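Local coordinates for protein ORF10 (Moritella marina, PDB 6RIW) that forms the ketosynthase-chain length factor didomain of a polyunsaturated fatty acid synthase and probably condenses acyl units as the fatty acid chain is extended, at residues W92-L101 / G260-L268; S323-H331 / K429-F438. One frame throughout, in Å; residues are numbered along the deposited sequence.

Contact 1: residues W92-L101 / G260-L268; sequences WGLYVTKQAL and GEGAGMMVL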
ATOM      1  N   TRP A  92      -3.204 -15.943  -2.294  1.00 12.80           N
ATOM      2  CA  TRP A  92      -1.843 -16.277  -1.892  1.00 14.54           C
ATOM      3  C   TRP A  92      -1.594 -15.893  -0.438  1.00 14.25           C
ATOM      4  O   TRP A  92      -0.920 -16.623   0.291  1.00 13.56           O
ATOM      5  CB  TRP A  92      -0.831 -15.587  -2.799  1.00 11.68           C
ATOM      6  CG  TRP A  92      -0.856 -16.042  -4.218  1.00 14.50           C
ATOM      7  CD1 TRP A  92      -1.555 -17.098  -4.748  1.00 15.25           C
ATOM      8  CD2 TRP A  92      -0.156 -15.439  -5.306  1.00 13.51           C
ATOM      9  NE1 TRP A  92      -1.327 -17.185  -6.095  1.00 14.71           N
ATOM     10  CE2 TRP A  92      -0.462 -16.184  -6.464  1.00 15.65           C
ATOM     11  CE3 TRP A  92       0.706 -14.342  -5.412  1.00 16.08           C
ATOM     12  CZ2 TRP A  92       0.043 -15.849  -7.726  1.00 17.82           C
ATOM     13  CZ3 TRP A  92       1.223 -14.015  -6.664  1.00 14.05           C
ATOM     14  CH2 TRP A  92       0.892 -14.775  -7.803  1.00 19.07           C
ATOM     15  N   GLY A  93      -2.111 -14.735  -0.004  1.00 14.90           N
ATOM     16  CA  GLY A  93      -1.961 -14.338   1.393  1.00 15.69           C
ATOM     17  C   GLY A  93      -2.697 -15.258   2.354  1.00 13.57           C
ATOM     18  O   GLY A  93      -2.185 -15.587   3.430  1.00 14.22           O
ATOM     19  N   LEU A  94      -3.902 -15.689   1.980  1.00 14.10           N
ATOM     20  CA  LEU A  94      -4.624 -16.664   2.796  1.00 14.81           C
ATOM     21  C   LEU A  94      -3.873 -17.994   2.866  1.00 15.29           C
ATOM     22  O   LEU A  94      -3.781 -18.620   3.934  1.00 15.50           O
ATOM     23  CB  LEU A  94      -6.021 -16.876   2.215  1.00 13.40           C
ATOM     24  CG  LEU A  94      -6.936 -15.669   2.419  1.00 14.99           C
ATOM     25  CD1 LEU A  94      -8.167 -15.802   1.542  1.00 15.89           C
ATOM     26  CD2 LEU A  94      -7.306 -15.548   3.893  1.00 19.11           C
ATOM     27  N   TYR A  95      -3.337 -18.440   1.734  1.00 14.56           N
ATOM     28  CA  TYR A  95      -2.579 -19.690   1.718  1.00 15.73           C
ATOM     29  C   TYR A  95      -1.415 -19.660   2.713  1.00 15.57           C
ATOM     30  O   TYR A  95      -1.283 -20.561   3.552  1.00 16.16           O
ATOM     31  CB  TYR A  95      -2.069 -19.967   0.305  1.00 14.98           C
ATOM     32  CG  TYR A  95      -1.107 -21.153   0.265  1.00 16.55           C
ATOM     33  CD1 TYR A  95      -1.595 -22.453   0.384  1.00 18.02           C
ATOM     34  CD2 TYR A  95       0.267 -20.973   0.124  1.00 16.41           C
ATOM     35  CE1 TYR A  95      -0.743 -23.545   0.358  1.00 20.96           C
ATOM     36  CE2 TYR A  95       1.151 -22.084   0.106  1.00 18.02           C
ATOM     37  CZ  TYR A  95       0.620 -23.363   0.215  1.00 21.91           C
ATOM     38  OH  TYR A  95       1.431 -24.475   0.205  1.00 19.56           O
ATOM     39  N   VAL A  96      -0.548 -18.644   2.633  1.00 14.69           N
ATOM     40  CA  VAL A  96       0.609 -18.630   3.533  1.00 14.43           C
ATOM     41  C   VAL A  96       0.188 -18.374   4.979  1.00 17.14           C
ATOM     42  O   VAL A  96       0.883 -18.801   5.908  1.00 14.99           O
ATOM     43  CB  VAL A  96       1.693 -17.626   3.084  1.00 15.65           C
ATOM     44  CG1 VAL A  96       2.273 -18.064   1.721  1.00 15.47           C
ATOM     45  CG2 VAL A  96       1.150 -16.170   3.058  1.00 14.11           C
ATOM     46  N   THR A  97      -0.948 -17.710   5.207  1.00 15.25           N
ATOM     47  CA  THR A  97      -1.442 -17.564   6.576  1.00 14.08           C
ATOM     48  C   THR A  97      -1.821 -18.918   7.173  1.00 16.82           C
ATOM     49  O   THR A  97      -1.381 -19.266   8.278  1.00 17.06           O
ATOM     50  CB  THR A  97      -2.631 -16.608   6.607  1.00 17.64           C
ATOM     51  OG1 THR A  97      -2.170 -15.291   6.296  1.00 16.60           O
ATOM     52  CG2 THR A  97      -3.228 -16.559   8.014  1.00 17.61           C
ATOM     53  N   LYS A  98      -2.639 -19.688   6.455  1.00 15.10           N
ATOM     54  CA  LYS A  98      -3.059 -21.009   6.927  1.00 16.19           C
ATOM     55  C   LYS A  98      -1.855 -21.913   7.141  1.00 18.28           C
ATOM     56  O   LYS A  98      -1.756 -22.609   8.164  1.00 18.07           O
ATOM     57  CB  LYS A  98      -4.022 -21.645   5.920  1.00 19.82           C
ATOM     58  CG  LYS A  98      -4.768 -22.892   6.414  1.00 21.64           C
ATOM     59  CD  LYS A  98      -6.167 -22.908   5.806  1.00 25.80           C
ATOM     60  CE  LYS A  98      -6.734 -24.299   5.631  1.00 31.59           C
ATOM     61  NZ  LYS A  98      -7.411 -24.370   4.285  1.00 33.40           N
ATOM     62  N   GLN A  99      -0.934 -21.922   6.178  1.00 14.99           N
ATOM     63  CA  GLN A  99       0.223 -22.806   6.278  1.00 20.32           C
ATOM     64  C   GLN A  99       1.119 -22.408   7.442  1.00 20.30           C
ATOM     65  O   GLN A  99       1.623 -23.276   8.167  1.00 17.64           O
ATOM     66  CB  GLN A  99       1.016 -22.794   4.965  1.00 17.33           C
ATOM     67  CG  GLN A  99       0.268 -23.429   3.765  1.00 22.26           C
ATOM     68  CD  GLN A  99      -0.045 -24.901   3.985  1.00 26.04           C
ATOM     69  OE1 GLN A  99       0.830 -25.686   4.337  1.00 30.44           O
ATOM     70  NE2 GLN A  99      -1.300 -25.273   3.794  1.00 29.73           N
ATOM     71  N   ALA A 100       1.333 -21.105   7.634  1.00 16.33           N
ATOM     72  CA  ALA A 100       2.209 -20.665   8.714  1.00 16.64           C
ATOM     73  C   ALA A 100       1.590 -20.946  10.073  1.00 18.29           C
ATOM     74  O   ALA A 100       2.286 -21.394  10.988  1.00 18.93           O
ATOM     75  CB  ALA A 100       2.543 -19.176   8.574  1.00 18.35           C
ATOM     76  N   LEU A 101       0.289 -20.677  10.238  1.00 15.94           N
ATOM     77  CA  LEU A 101      -0.354 -20.966  11.515  1.00 18.85           C
ATOM     78  C   LEU A 101      -0.405 -22.468  11.775  1.00 20.45           C
ATOM     79  O   LEU A 101      -0.190 -22.921  12.908  1.00 18.75           O
ATOM     80  CB  LEU A 101      -1.755 -20.362  11.541  1.00 17.13           C
ATOM     81  CG  LEU A 101      -1.692 -18.859  11.822  1.00 18.11           C
ATOM     82  CD1 LEU A 101      -3.072 -18.272  11.683  1.00 19.45           C
ATOM     83  CD2 LEU A 101      -1.128 -18.608  13.213  1.00 17.56           C
ATOM     84  N   GLY A 260       9.324 -10.223  -9.770  1.00 20.31           N
ATOM     85  CA  GLY A 260       8.739 -11.487  -9.365  1.00 20.20           C
ATOM     86  C   GLY A 260       7.507 -11.258  -8.511  1.00 22.52           C
ATOM     87  O   GLY A 260       7.140 -10.123  -8.196  1.00 20.24           O
ATOM     88  N   GLU A 261       6.870 -12.361  -8.140  1.00 18.87           N
ATOM     89  CA  GLU A 261       5.627 -12.324  -7.388  1.00 19.82           C
ATOM     90  C   GLU A 261       5.631 -13.477  -6.393  1.00 20.12           C
ATOM     91  O   GLU A 261       6.457 -14.392  -6.476  1.00 17.49           O
ATOM     92  CB  GLU A 261       4.418 -12.406  -8.338  1.00 22.75           C
ATOM     93  CG  GLU A 261       4.534 -13.551  -9.317  1.00 20.49           C
ATOM     94  CD  GLU A 261       3.330 -13.679 -10.253  1.00 25.72           C
ATOM     95  OE1 GLU A 261       2.662 -12.654 -10.544  1.00 24.97           O
ATOM     96  OE2 GLU A 261       3.042 -14.823 -10.693  1.00 23.87           O
ATOM     97  N   GLY A 262       4.720 -13.419  -5.430  1.00 17.41           N
ATOM     98  CA  GLY A 262       4.576 -14.483  -4.460  1.00 16.53           C
ATOM     99  C   GLY A 262       4.187 -13.912  -3.110  1.00 16.45           C
ATOM    100  O   GLY A 262       3.779 -12.757  -3.008  1.00 14.68           O
ATOM    101  N   ALA A 263       4.351 -14.741  -2.069  1.00 14.04           N
ATOM    102  CA  ALA A 263       3.897 -14.377  -0.733  1.00 11.71           C
ATOM    103  C   ALA A 263       4.669 -15.176   0.305  1.00 14.64           C
ATOM    104  O   ALA A 263       5.188 -16.256   0.019  1.00 15.39           O
ATOM    105  CB  ALA A 263       2.391 -14.619  -0.556  1.00 14.40           C
ATOM    106  N   GLY A 264       4.743 -14.620   1.513  1.00 11.95           N
ATOM    107  CA  GLY A 264       5.337 -15.330   2.631  1.00 16.36           C
ATOM    108  C   GLY A 264       4.710 -14.885   3.935  1.00 15.78           C
ATOM    109  O   GLY A 264       4.169 -13.781   4.040  1.00 14.72           O
ATOM    110  N   MET A 265       4.790 -15.751   4.938  1.00 15.88           N
ATOM    111  CA  MET A 265       4.254 -15.393   6.246  1.00 14.31           C
ATOM    112  C   MET A 265       5.074 -16.055   7.346  1.00 17.13           C
ATOM    113  O   MET A 265       5.477 -17.208   7.213  1.00 16.68           O
ATOM    114  CB  MET A 265       2.780 -15.811   6.371  1.00 19.51           C
ATOM    115  CG  MET A 265       2.042 -15.179   7.550  1.00 22.72           C
ATOM    116  SD  MET A 265       1.770 -13.381   7.434  1.00 20.68           S
ATOM    117  CE  MET A 265       0.837 -13.241   5.879  1.00 22.42           C
ATOM    118  N   MET A 266       5.280 -15.330   8.446  1.00 15.10           N
ATOM    119  CA  MET A 266       5.924 -15.882   9.633  1.00 21.50           C
ATOM    120  C   MET A 266       5.052 -15.642  10.860  1.00 17.85           C
ATOM    121  O   MET A 266       4.322 -14.647  10.932  1.00 16.84           O
ATOM    122  CB  MET A 266       7.276 -15.244   9.856  1.00 19.05           C
ATOM    123  CG  MET A 266       8.396 -15.798   9.000  1.00 24.87           C
ATOM    124  SD  MET A 266       9.666 -14.520   8.844  1.00 36.04           S
ATOM    125  CE  MET A 266       9.447 -13.715  10.422  1.00 16.75           C
ATOM    126  N   VAL A 267       5.150 -16.546  11.838  1.00 14.83           N
ATOM    127  CA  VAL A 267       4.441 -16.433  13.113  1.00 14.21           C
ATOM    128  C   VAL A 267       5.462 -16.096  14.191  1.00 18.58           C
ATOM    129  O   VAL A 267       6.462 -16.813  14.340  1.00 17.69           O
ATOM    130  CB  VAL A 267       3.691 -17.732  13.478  1.00 15.31           C
ATOM    131  CG1 VAL A 267       2.879 -17.510  14.748  1.00 18.09           C
ATOM    132  CG2 VAL A 267       2.822 -18.206  12.340  1.00 19.38           C
ATOM    133  N   LEU A 268       5.221 -15.007  14.933  1.00 15.28           N
ATOM    134  CA  LEU A 268       6.159 -14.470  15.914  1.00 17.21           C
ATOM    135  C   LEU A 268       5.573 -14.473  17.321  1.00 18.66           C
ATOM    136  O   LEU A 268       4.409 -14.114  17.523  1.00 14.32           O
ATOM    137  CB  LEU A 268       6.560 -13.029  15.571  1.00 16.02           C
ATOM    138  CG  LEU A 268       7.051 -12.756  14.154  1.00 17.34           C
ATOM    139  CD1 LEU A 268       7.413 -11.287  13.988  1.00 16.53           C
ATOM    140  CD2 LEU A 268       8.253 -13.640  13.841  1.00 18.98           C
TER
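M265 of strand 262-268 pushes into helix 92-101 between V96, T97 and A100. Its CB lies 3.6 Å from V96 O and also meets V96 CG2, while CG passes on between V96 O and the methyl of A100. A bend at chi2 (68°) and another at chi3 then swing the tip round, placing CE 3.7 Å from T97 OG1 with the two side chains side by side. T97 OG1 is satisfied within its own helix, donating to G93 O at 2.9 Å from the opposite face of the carbonyl to T97 N. This is the layered packing of the thiolase fold, in which a helix covers the sheet of a ketosynthase half; here the axes run 30° apart and approach to 7.2 Å. Small residues permit it: A263 CB meets W92 CB at 4.0 Å, and A100 CB meets V267 CG2 at 3.9 Å. At the N-terminal end of the helix segment, the W92 ring turns its edge to E261, with CH2 3.6 Å from OE2, an oxygen hydrogen-bonded by I66 N. Replacing W92 by alanine would probably open a gap beside G262 and leave the E261 carboxylate without the ring edge packed against it.

Contact 2: residues S323-H331 / K429-F438; sequences STVDYIECH and KPRTAGVSVF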
ATOM      1  N   SER A 323      31.058  -7.579  15.056  1.00 31.78           N
ATOM      2  CA  SER A 323      32.129  -8.551  14.842  1.00 29.37           C
ATOM      3  C   SER A 323      31.622  -9.976  14.773  1.00 31.86           C
ATOM      4  O   SER A 323      32.308 -10.836  14.214  1.00 33.04           O
ATOM      5  CB  SER A 323      33.162  -8.484  15.975  1.00 33.61           C
ATOM      6  OG  SER A 323      33.504  -7.148  16.278  1.00 38.87           O
ATOM      7  N   THR A 324      30.463 -10.255  15.351  1.00 29.72           N
ATOM      8  CA  THR A 324      29.975 -11.621  15.478  1.00 33.39           C
ATOM      9  C   THR A 324      29.105 -12.066  14.303  1.00 29.67           C
ATOM     10  O   THR A 324      28.725 -13.242  14.245  1.00 31.99           O
ATOM     11  CB  THR A 324      29.204 -11.767  16.793  1.00 33.18           C
ATOM     12  OG1 THR A 324      28.023 -10.958  16.742  1.00 36.43           O
ATOM     13  CG2 THR A 324      30.072 -11.295  17.962  1.00 36.32           C
ATOM     14  N   VAL A 325      28.802 -11.176  13.359  1.00 31.93           N
ATOM     15  CA  VAL A 325      27.919 -11.522  12.245  1.00 27.78           C
ATOM     16  C   VAL A 325      28.662 -12.401  11.248  1.00 27.74           C
ATOM     17  O   VAL A 325      29.710 -12.015  10.719  1.00 31.26           O
ATOM     18  CB  VAL A 325      27.388 -10.264  11.555  1.00 28.60           C
ATOM     19  CG1 VAL A 325      26.432 -10.666  10.438  1.00 28.69           C
ATOM     20  CG2 VAL A 325      26.725  -9.369  12.562  1.00 27.64           C
ATOM     21  N   ASP A 326      28.093 -13.565  10.948  1.00 25.10           N
ATOM     22  CA  ASP A 326      28.743 -14.546  10.083  1.00 27.48           C
ATOM     23  C   ASP A 326      28.302 -14.462   8.632  1.00 28.09           C
ATOM     24  O   ASP A 326      29.086 -14.794   7.733  1.00 25.07           O
ATOM     25  CB  ASP A 326      28.462 -15.968  10.585  1.00 28.36           C
ATOM     26  CG  ASP A 326      28.851 -16.154  12.035  1.00 32.75           C
ATOM     27  OD1 ASP A 326      29.997 -15.810  12.383  1.00 34.07           O
ATOM     28  OD2 ASP A 326      28.008 -16.624  12.824  1.00 31.54           O
ATOM     29  N   TYR A 327      27.059 -14.053   8.385  1.00 22.35           N
ATOM     30  CA  TYR A 327      26.474 -14.122   7.057  1.00 21.52           C
ATOM     31  C   TYR A 327      25.450 -13.003   6.956  1.00 22.69           C
ATOM     32  O   TYR A 327      24.756 -12.724   7.933  1.00 21.74           O
ATOM     33  CB  TYR A 327      25.791 -15.478   6.798  1.00 24.24           C
ATOM     34  CG  TYR A 327      25.019 -15.508   5.498  1.00 26.52           C
ATOM     35  CD1 TYR A 327      25.678 -15.639   4.283  1.00 24.76           C
ATOM     36  CD2 TYR A 327      23.630 -15.388   5.480  1.00 25.96           C
ATOM     37  CE1 TYR A 327      24.984 -15.653   3.088  1.00 26.74           C
ATOM     38  CE2 TYR A 327      22.929 -15.410   4.290  1.00 24.27           C
ATOM     39  CZ  TYR A 327      23.606 -15.543   3.096  1.00 27.83           C
ATOM     40  OH  TYR A 327      22.910 -15.553   1.898  1.00 29.43           O
ATOM     41  N   ILE A 328      25.360 -12.373   5.789  1.00 21.95           N
ATOM     42  CA  ILE A 328      24.336 -11.360   5.537  1.00 24.41           C
ATOM     43  C   ILE A 328      23.596 -11.720   4.257  1.00 24.92           C
ATOM     44  O   ILE A 328      24.215 -11.885   3.196  1.00 19.42           O
ATOM     45  CB  ILE A 328      24.924  -9.952   5.417  1.00 25.10           C
ATOM     46  CG1 ILE A 328      25.591  -9.541   6.726  1.00 28.82           C
ATOM     47  CG2 ILE A 328      23.836  -8.950   5.025  1.00 24.40           C
ATOM     48  CD1 ILE A 328      26.449  -8.341   6.571  1.00 32.48           C
ATOM     49  N   GLU A 329      22.277 -11.825   4.348  1.00 23.89           N
ATOM     50  CA  GLU A 329      21.457 -11.978   3.156  1.00 23.15           C
ATOM     51  C   GLU A 329      21.204 -10.574   2.630  1.00 24.44           C
ATOM     52  O   GLU A 329      20.543  -9.759   3.293  1.00 22.04           O
ATOM     53  CB  GLU A 329      20.171 -12.738   3.481  1.00 22.37           C
ATOM     54  CG  GLU A 329      19.127 -12.741   2.347  1.00 24.17           C
ATOM     55  CD  GLU A 329      19.544 -13.542   1.108  1.00 28.59           C
ATOM     56  OE1 GLU A 329      20.456 -14.413   1.184  1.00 22.92           O
ATOM     57  OE2 GLU A 329      18.931 -13.293   0.047  1.00 28.72           O
ATOM     58  N   CYS A 330      21.795 -10.264   1.482  1.00 20.87           N
ATOM     59  CA  CYS A 330      21.840  -8.895   0.992  1.00 26.39           C
ATOM     60  C   CYS A 330      20.617  -8.549   0.167  1.00 23.18           C
ATOM     61  O   CYS A 330      19.884  -9.421  -0.313  1.00 23.62           O
ATOM     62  CB  CYS A 330      23.086  -8.662   0.140  1.00 25.94           C
ATOM     63  SG  CYS A 330      24.592  -8.865   1.102  1.00 27.42           S
ATOM     64  N   HIS A 331      20.430  -7.244  -0.020  1.00 21.21           N
ATOM     65  CA  HIS A 331      19.357  -6.764  -0.883  1.00 24.14           C
ATOM     66  C   HIS A 331      19.659  -7.044  -2.356  1.00 27.84           C
ATOM     67  O   HIS A 331      18.731  -7.314  -3.134  1.00 24.98           O
ATOM     68  CB  HIS A 331      19.153  -5.273  -0.631  1.00 22.86           C
ATOM     69  CG  HIS A 331      18.251  -4.614  -1.624  1.00 26.80           C
ATOM     70  ND1 HIS A 331      16.894  -4.846  -1.656  1.00 27.49           N
ATOM     71  CD2 HIS A 331      18.512  -3.739  -2.624  1.00 26.40           C
ATOM     72  CE1 HIS A 331      16.354  -4.140  -2.635  1.00 26.11           C
ATOM     73  NE2 HIS A 331      17.313  -3.460  -3.237  1.00 30.20           N
ATOM     74  N   LYS A 429      29.485 -18.602  21.191  1.00 38.86           N
ATOM     75  CA  LYS A 429      29.021 -17.571  20.258  1.00 38.97           C
ATOM     76  C   LYS A 429      27.894 -18.097  19.366  1.00 37.27           C
ATOM     77  O   LYS A 429      28.075 -19.076  18.640  1.00 35.20           O
ATOM     78  CB  LYS A 429      30.182 -17.064  19.394  1.00 40.38           C
ATOM     79  CG  LYS A 429      29.806 -15.914  18.475  1.00 40.21           C
ATOM     80  CD  LYS A 429      30.771 -15.782  17.313  1.00 39.08           C
ATOM     81  CE  LYS A 429      30.024 -15.636  15.995  1.00 42.33           C
ATOM     82  NZ  LYS A 429      29.211 -16.850  15.673  1.00 41.46           N
ATOM     83  N   PRO A 430      26.725 -17.453  19.411  1.00 36.27           N
ATOM     84  CA  PRO A 430      25.608 -17.921  18.578  1.00 34.79           C
ATOM     85  C   PRO A 430      25.874 -17.653  17.101  1.00 29.30           C
ATOM     86  O   PRO A 430      26.457 -16.632  16.734  1.00 29.54           O
ATOM     87  CB  PRO A 430      24.402 -17.110  19.089  1.00 32.06           C
ATOM     88  CG  PRO A 430      24.909 -16.269  20.262  1.00 36.34           C
ATOM     89  CD  PRO A 430      26.409 -16.194  20.110  1.00 38.77           C
ATOM     90  N   ARG A 431      25.468 -18.598  16.253  1.00 29.89           N
ATOM     91  CA  ARG A 431      25.405 -18.321  14.826  1.00 27.91           C
ATOM     92  C   ARG A 431      24.528 -17.096  14.599  1.00 28.09           C
ATOM     93  O   ARG A 431      23.414 -17.021  15.126  1.00 25.62           O
ATOM     94  CB  ARG A 431      24.838 -19.520  14.068  1.00 26.51           C
ATOM     95  CG  ARG A 431      25.812 -20.689  13.933  1.00 30.66           C
ATOM     96  CD  ARG A 431      25.305 -21.714  12.939  1.00 32.80           C
ATOM     97  NE  ARG A 431      24.102 -22.365  13.435  1.00 37.43           N
ATOM     98  CZ  ARG A 431      23.946 -23.681  13.542  1.00 39.57           C
ATOM     99  NH1 ARG A 431      24.927 -24.503  13.178  1.00 45.20           N
ATOM    100  NH2 ARG A 431      22.805 -24.171  14.019  1.00 38.95           N
ATOM    101  N   THR A 432      25.030 -16.141  13.817  1.00 25.46           N
ATOM    102  CA  THR A 432      24.390 -14.840  13.683  1.00 26.47           C
ATOM    103  C   THR A 432      24.363 -14.412  12.221  1.00 27.67           C
ATOM    104  O   THR A 432      25.382 -14.481  11.529  1.00 24.91           O
ATOM    105  CB  THR A 432      25.113 -13.800  14.545  1.00 28.05           C
ATOM    106  OG1 THR A 432      25.125 -14.259  15.902  1.00 26.31           O
ATOM    107  CG2 THR A 432      24.402 -12.461  14.487  1.00 27.45           C
ATOM    108  N   ALA A 433      23.193 -13.960  11.760  1.00 23.49           N
ATOM    109  CA  ALA A 433      23.008 -13.515  10.390  1.00 22.97           C
ATOM    110  C   ALA A 433      22.320 -12.159  10.373  1.00 24.38           C
ATOM    111  O   ALA A 433      21.515 -11.845  11.251  1.00 23.55           O
ATOM    112  CB  ALA A 433      22.184 -14.530   9.582  1.00 21.30           C
ATOM    113  N   GLY A 434      22.642 -11.357   9.364  1.00 23.28           N
ATOM    114  CA  GLY A 434      21.906 -10.142   9.072  1.00 23.89           C
ATOM    115  C   GLY A 434      21.044 -10.344   7.839  1.00 20.31           C
ATOM    116  O   GLY A 434      21.358 -11.166   6.975  1.00 23.18           O
ATOM    117  N   VAL A 435      19.939  -9.606   7.757  1.00 19.58           N
ATOM    118  CA  VAL A 435      19.152  -9.532   6.529  1.00 20.76           C
ATOM    119  C   VAL A 435      18.908  -8.062   6.225  1.00 20.02           C
ATOM    120  O   VAL A 435      18.425  -7.321   7.093  1.00 19.70           O
ATOM    121  CB  VAL A 435      17.806 -10.281   6.636  1.00 18.26           C
ATOM    122  CG1 VAL A 435      17.039 -10.168   5.307  1.00 20.03           C
ATOM    123  CG2 VAL A 435      18.006 -11.725   7.001  1.00 21.81           C
ATOM    124  N   SER A 436      19.237  -7.639   5.004  1.00 17.12           N
ATOM    125  CA  SER A 436      19.092  -6.256   4.572  1.00 20.89           C
ATOM    126  C   SER A 436      18.089  -6.160   3.430  1.00 21.48           C
ATOM    127  O   SER A 436      18.081  -7.003   2.522  1.00 20.04           O
ATOM    128  CB  SER A 436      20.446  -5.649   4.128  1.00 24.89           C
ATOM    129  OG  SER A 436      21.463  -5.893   5.090  1.00 23.57           O
ATOM    130  N   VAL A 437      17.239  -5.133   3.472  1.00 21.46           N
ATOM    131  CA  VAL A 437      16.392  -4.790   2.333  1.00 19.36           C
ATOM    132  C   VAL A 437      16.388  -3.273   2.188  1.00 24.01           C
ATOM    133  O   VAL A 437      16.204  -2.548   3.175  1.00 22.37           O
ATOM    134  CB  VAL A 437      14.951  -5.347   2.443  1.00 20.78           C
ATOM    135  CG1 VAL A 437      14.937  -6.846   2.222  1.00 22.99           C
ATOM    136  CG2 VAL A 437      14.331  -5.029   3.814  1.00 21.24           C
ATOM    137  N   PHE A 438      16.626  -2.796   0.962  1.00 20.86           N
ATOM    138  CA  PHE A 438      16.741  -1.365   0.666  1.00 20.21           C
ATOM    139  C   PHE A 438      15.783  -1.009  -0.476  1.00 26.73           C
ATOM    140  O   PHE A 438      16.123  -1.161  -1.654  1.00 28.34           O
ATOM    141  CB  PHE A 438      18.184  -1.006   0.319  1.00 23.68           C
ATOM    142  CG  PHE A 438      19.198  -1.421   1.367  1.00 23.47           C
ATOM    143  CD1 PHE A 438      18.986  -1.161   2.717  1.00 24.79           C
ATOM    144  CD2 PHE A 438      20.378  -2.055   0.994  1.00 25.24           C
ATOM    145  CE1 PHE A 438      19.927  -1.520   3.678  1.00 26.83           C
ATOM    146  CE2 PHE A 438      21.321  -2.418   1.938  1.00 26.59           C
ATOM    147  CZ  PHE A 438      21.100  -2.159   3.285  1.00 28.19           C
TER
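A parallel strand pair in the second half of the ketosynthase thiolase fold brings 327-329 alongside 432-438. E329 keeps the regular parallel pattern, its N donating to G434 O at 2.9 Å and its O accepting from S436 N, while G434 N in turn donates to Y327 O. The first bond to T432 O comes from D326 N, one residue before the place where a regular ladder would use Y327 N. I328 turns to the sheet face where G434 has no side chain to meet it. Y327 and E329 project from the other face beside A433 and V435; there the Y327 hydroxyl donates to E329 OE1, which also forms a salt bridge with K380.

At the start of the pair the D326 carboxylate stitches the loops together. K429 NZ meets D326 OD2 on the syn lone pair of that oxygen, 3.1 Å away, in a salt bridge, and T432 N meets the same oxygen on the anti side at 3.2 Å, 31° out of the carboxylate plane. W419 NE1 is a further donor to it, so three N-H groups converge on one atom, which would probably stabilise the ionised form. K429 NZ and T432 OG1 also both donate to P430 O, from opposite faces of its plane.

Just beyond the end of strand 327-329 lies H331, which opens a His-Ala-Thr-Gly-Thr sequence, consistent with the first histidine of the Cys-His-His set of ketosynthases. A chi1 of 170°, which sets CG opposite the backbone N, brings the ring over to F438. F438 CB makes a CH-pi contact 4.2 Å from the H331 ring centroid, 18° off the normal, and F438 O lies over a face, 2.9 Å above the ring plane and offset toward the rim. H331 N donates to E342 OE2.

Overall arrangement
Both contacts belong to the ketosynthase half of the didomain, yet they share no segment: their centres are 23 Å apart and their nearest atoms about 9 Å. Strand pairing joins them indirectly, because 259-270 pairs with 4-12, 4-12 with 283-292, 283-292 with 443-450, and 443-450 with 432-439. Contact 1 is wholly buried and largely apolar, a helix laid on a strand by side-chain fit. Contact 2, farther from the chain centre, is strand beside strand, ruled by backbone hydrogen bonding; its middle is buried, but K429 and P430 bring it to the surface, where K429 pairs with D326; a second charge, on E329, is buried and paired with K380. T432 lies about 11 Å, side chain to ion, from the bound magnesium.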